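Local structure of tumor necrosis factor receptor superfamily member grnd (Drosophila melanogaster, 6ZSY) at residues H26-V31 / K46-Y51. The protein acts as a cell-surface receptor for the TNF cytokine Eiger, takes part in activating JNK signalling and is required for Eiger-induced apoptosis. Residues are numbered along the deposited sequence; the frame is centred on the assembly and turned at random.
Sequences HPCIEV and KECSAY
No aromatic ring or other flat side chain lies between C28 and C48, whose sulfurs are bonded directly; the flat group whose oxygen comes within 4.5 Å of C28 is the E47-C48 peptide. C28 SG lies obliquely off one face of it, displaced past the edge that carries the oxygen and C48 CA, with E47 O 4.4 Å from C28 SG, a loose contact. In the conformer described, V31 CG1 comes against the flank of C48 SG, on the side turned away from C28 SG, 3.7 Å off, a minor contact. F17 of strand 16-19 also packs on V31, E47 and C48.

The disulfide itself, C28 SG to C48 SG at 2.1 Å, is twisted to a chi3 of -80°, near the right angle that keeps the lone pairs of the two sulfurs apart. Each SG stands anti to its own carbonyl carbon, with chi1 of -80° at C28 and -65° at C48. All five side-chain torsions of the bridge, from one backbone N to the other, are negative, which makes this a left-handed spiral disulfide, with C28 CA and C48 CA 5.7 Å apart.

The residue types fit their places. P27 takes the N-cap position, where the strand gives way to helix 28-32, and C28 begins the helix with its side chain turned inward. One helical turn on, V31 offers a compact, branched apolar side chain to the buried sulfur. E47 starts toward the first segment, but its carboxylate end leads away from the bridge.

The bridge thus ties helix 28-32 covalently to the C-terminal part of helix 41-48, in the cysteine-rich extracellular domain. Because the close approach rests on one covalent bond and a little apolar packing, reduction would probably remove most of what joins these two segments directly.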
loop_
_atom_site.group_PDB
_atom_site.type_symbol
_atom_site.label_atom_id
_atom_site.label_comp_id
_atom_site.label_asym_id
_atom_site.label_seq_id
_atom_site.Cartn_x
_atom_site.Cartn_y
_atom_site.Cartn_z
ATOM N N HIS A 26 4.363 0.899 2.891
ATOM C CA HIS A 26 3.588 2.151 2.874
ATOM C C HIS A 26 2.176 1.829 3.368
ATOM O O HIS A 26 1.647 0.732 3.216
ATOM C CB HIS A 26 3.480 2.820 1.506
ATOM C CG HIS A 26 4.728 3.556 1.098
ATOM N ND1 HIS A 26 4.810 4.884 0.801
ATOM C CD2 HIS A 26 5.994 3.085 0.891
ATOM C CE1 HIS A 26 6.043 5.149 0.485
ATOM N NE2 HIS A 26 6.850 4.071 0.508
ATOM N N PRO A 27 1.528 2.835 3.954
ATOM C CA PRO A 27 0.165 2.605 4.513
ATOM C C PRO A 27 -0.887 2.450 3.440
ATOM O O PRO A 27 -1.021 3.267 2.542
ATOM C CB PRO A 27 -0.111 3.833 5.381
ATOM C CG PRO A 27 1.006 4.749 5.173
ATOM C CD PRO A 27 2.043 4.159 4.330
ATOM N N CYS A 28 -1.732 1.425 3.624
ATOM C CA CYS A 28 -2.856 1.222 2.727
ATOM C C CYS A 28 -3.891 2.345 2.827
ATOM O O CYS A 28 -4.509 2.692 1.839
ATOM C CB CYS A 28 -3.527 -0.121 2.991
ATOM S SG CYS A 28 -2.632 -1.511 2.233
ATOM N N ILE A 29 -4.105 2.880 4.043
ATOM C CA ILE A 29 -5.162 3.861 4.184
ATOM C C ILE A 29 -4.886 5.037 3.287
ATOM O O ILE A 29 -5.762 5.719 2.703
ATOM C CB ILE A 29 -5.324 4.293 5.627
ATOM C CG1 ILE A 29 -6.663 5.047 5.845
ATOM C CG2 ILE A 29 -4.163 5.140 6.115
ATOM C CD1 ILE A 29 -6.840 5.449 7.312
ATOM N N GLU A 30 -3.648 5.407 3.145
ATOM C CA GLU A 30 -3.272 6.540 2.339
ATOM C C GLU A 30 -3.590 6.338 0.883
ATOM O O GLU A 30 -4.180 7.224 0.247
ATOM C CB GLU A 30 -1.759 6.889 2.538
ATOM C CG GLU A 30 -1.635 7.445 3.947
ATOM C CD GLU A 30 -0.274 8.086 4.170
ATOM O OE1 GLU A 30 0.481 8.122 3.173
ATOM O OE2 GLU A 30 -0.056 8.500 5.312
ATOM N N VAL A 31 -3.223 5.190 0.317
ATOM C CA VAL A 31 -3.452 4.922 -1.098
ATOM C C VAL A 31 -4.915 4.699 -1.441
ATOM O O VAL A 31 -5.316 4.901 -2.608
ATOM C CB VAL A 31 -2.479 3.773 -1.454
ATOM C CG1 VAL A 31 -2.981 2.423 -0.990
ATOM C CG2 VAL A 31 -2.241 3.837 -2.947
ATOM N N LYS A 46 -5.036 -3.183 -6.208
ATOM C CA LYS A 46 -4.097 -4.277 -6.389
ATOM C C LYS A 46 -3.482 -4.770 -5.073
ATOM O O LYS A 46 -3.316 -5.974 -4.853
ATOM C CB LYS A 46 -2.974 -3.810 -7.370
ATOM C CG LYS A 46 -1.871 -4.810 -7.688
ATOM C CD LYS A 46 -0.828 -4.283 -8.666
ATOM C CE LYS A 46 0.368 -5.202 -8.914
ATOM N NZ LYS A 46 0.071 -5.872 -10.188
ATOM N N GLU A 47 -3.081 -3.823 -4.237
ATOM C CA GLU A 47 -2.200 -4.127 -3.109
ATOM C C GLU A 47 -2.920 -4.146 -1.755
ATOM O O GLU A 47 -2.387 -4.709 -0.798
ATOM C CB GLU A 47 -1.060 -3.127 -3.029
ATOM C CG GLU A 47 -0.161 -3.188 -4.233
ATOM C CD GLU A 47 0.667 -4.465 -4.308
ATOM O OE1 GLU A 47 0.966 -4.977 -3.267
ATOM O OE2 GLU A 47 1.040 -4.868 -5.445
ATOM N N CYS A 48 -4.074 -3.464 -1.642
ATOM C CA CYS A 48 -4.702 -3.240 -0.355
ATOM C C CYS A 48 -6.134 -3.768 -0.214
ATOM O O CYS A 48 -6.536 -4.225 0.862
ATOM C CB CYS A 48 -4.669 -1.741 -0.045
ATOM S SG CYS A 48 -2.986 -1.091 0.181
ATOM N N SER A 49 -6.904 -3.659 -1.298
ATOM C CA SER A 49 -8.359 -3.715 -1.123
ATOM C C SER A 49 -8.832 -5.027 -0.510
ATOM O O SER A 49 -9.825 -5.009 0.254
ATOM C CB SER A 49 -9.050 -3.480 -2.453
ATOM O OG SER A 49 -8.800 -4.495 -3.405
ATOM N N ALA A 50 -8.281 -6.143 -0.939
ATOM C CA ALA A 50 -8.856 -7.426 -0.591
ATOM C C ALA A 50 -8.461 -7.885 0.783
ATOM O O ALA A 50 -9.024 -8.856 1.312
ATOM C CB ALA A 50 -8.473 -8.462 -1.638
ATOM N N TYR A 51 -7.463 -7.241 1.377
ATOM C CA TYR A 51 -6.873 -7.686 2.656
ATOM C C TYR A 51 -7.649 -7.123 3.866
ATOM O O TYR A 51 -7.603 -7.687 4.951
ATOM C CB TYR A 51 -5.363 -7.387 2.747
ATOM C CG TYR A 51 -4.693 -8.058 1.533
ATOM C CD1 TYR A 51 -4.340 -7.330 0.435
ATOM C CD2 TYR A 51 -4.489 -9.423 1.507
ATOM C CE1 TYR A 51 -3.748 -7.930 -0.673
ATOM C CE2 TYR A 51 -3.939 -10.079 0.397
ATOM C CZ TYR A 51 -3.585 -9.315 -0.677
ATOM O OH TYR A 51 -3.029 -9.895 -1.805
#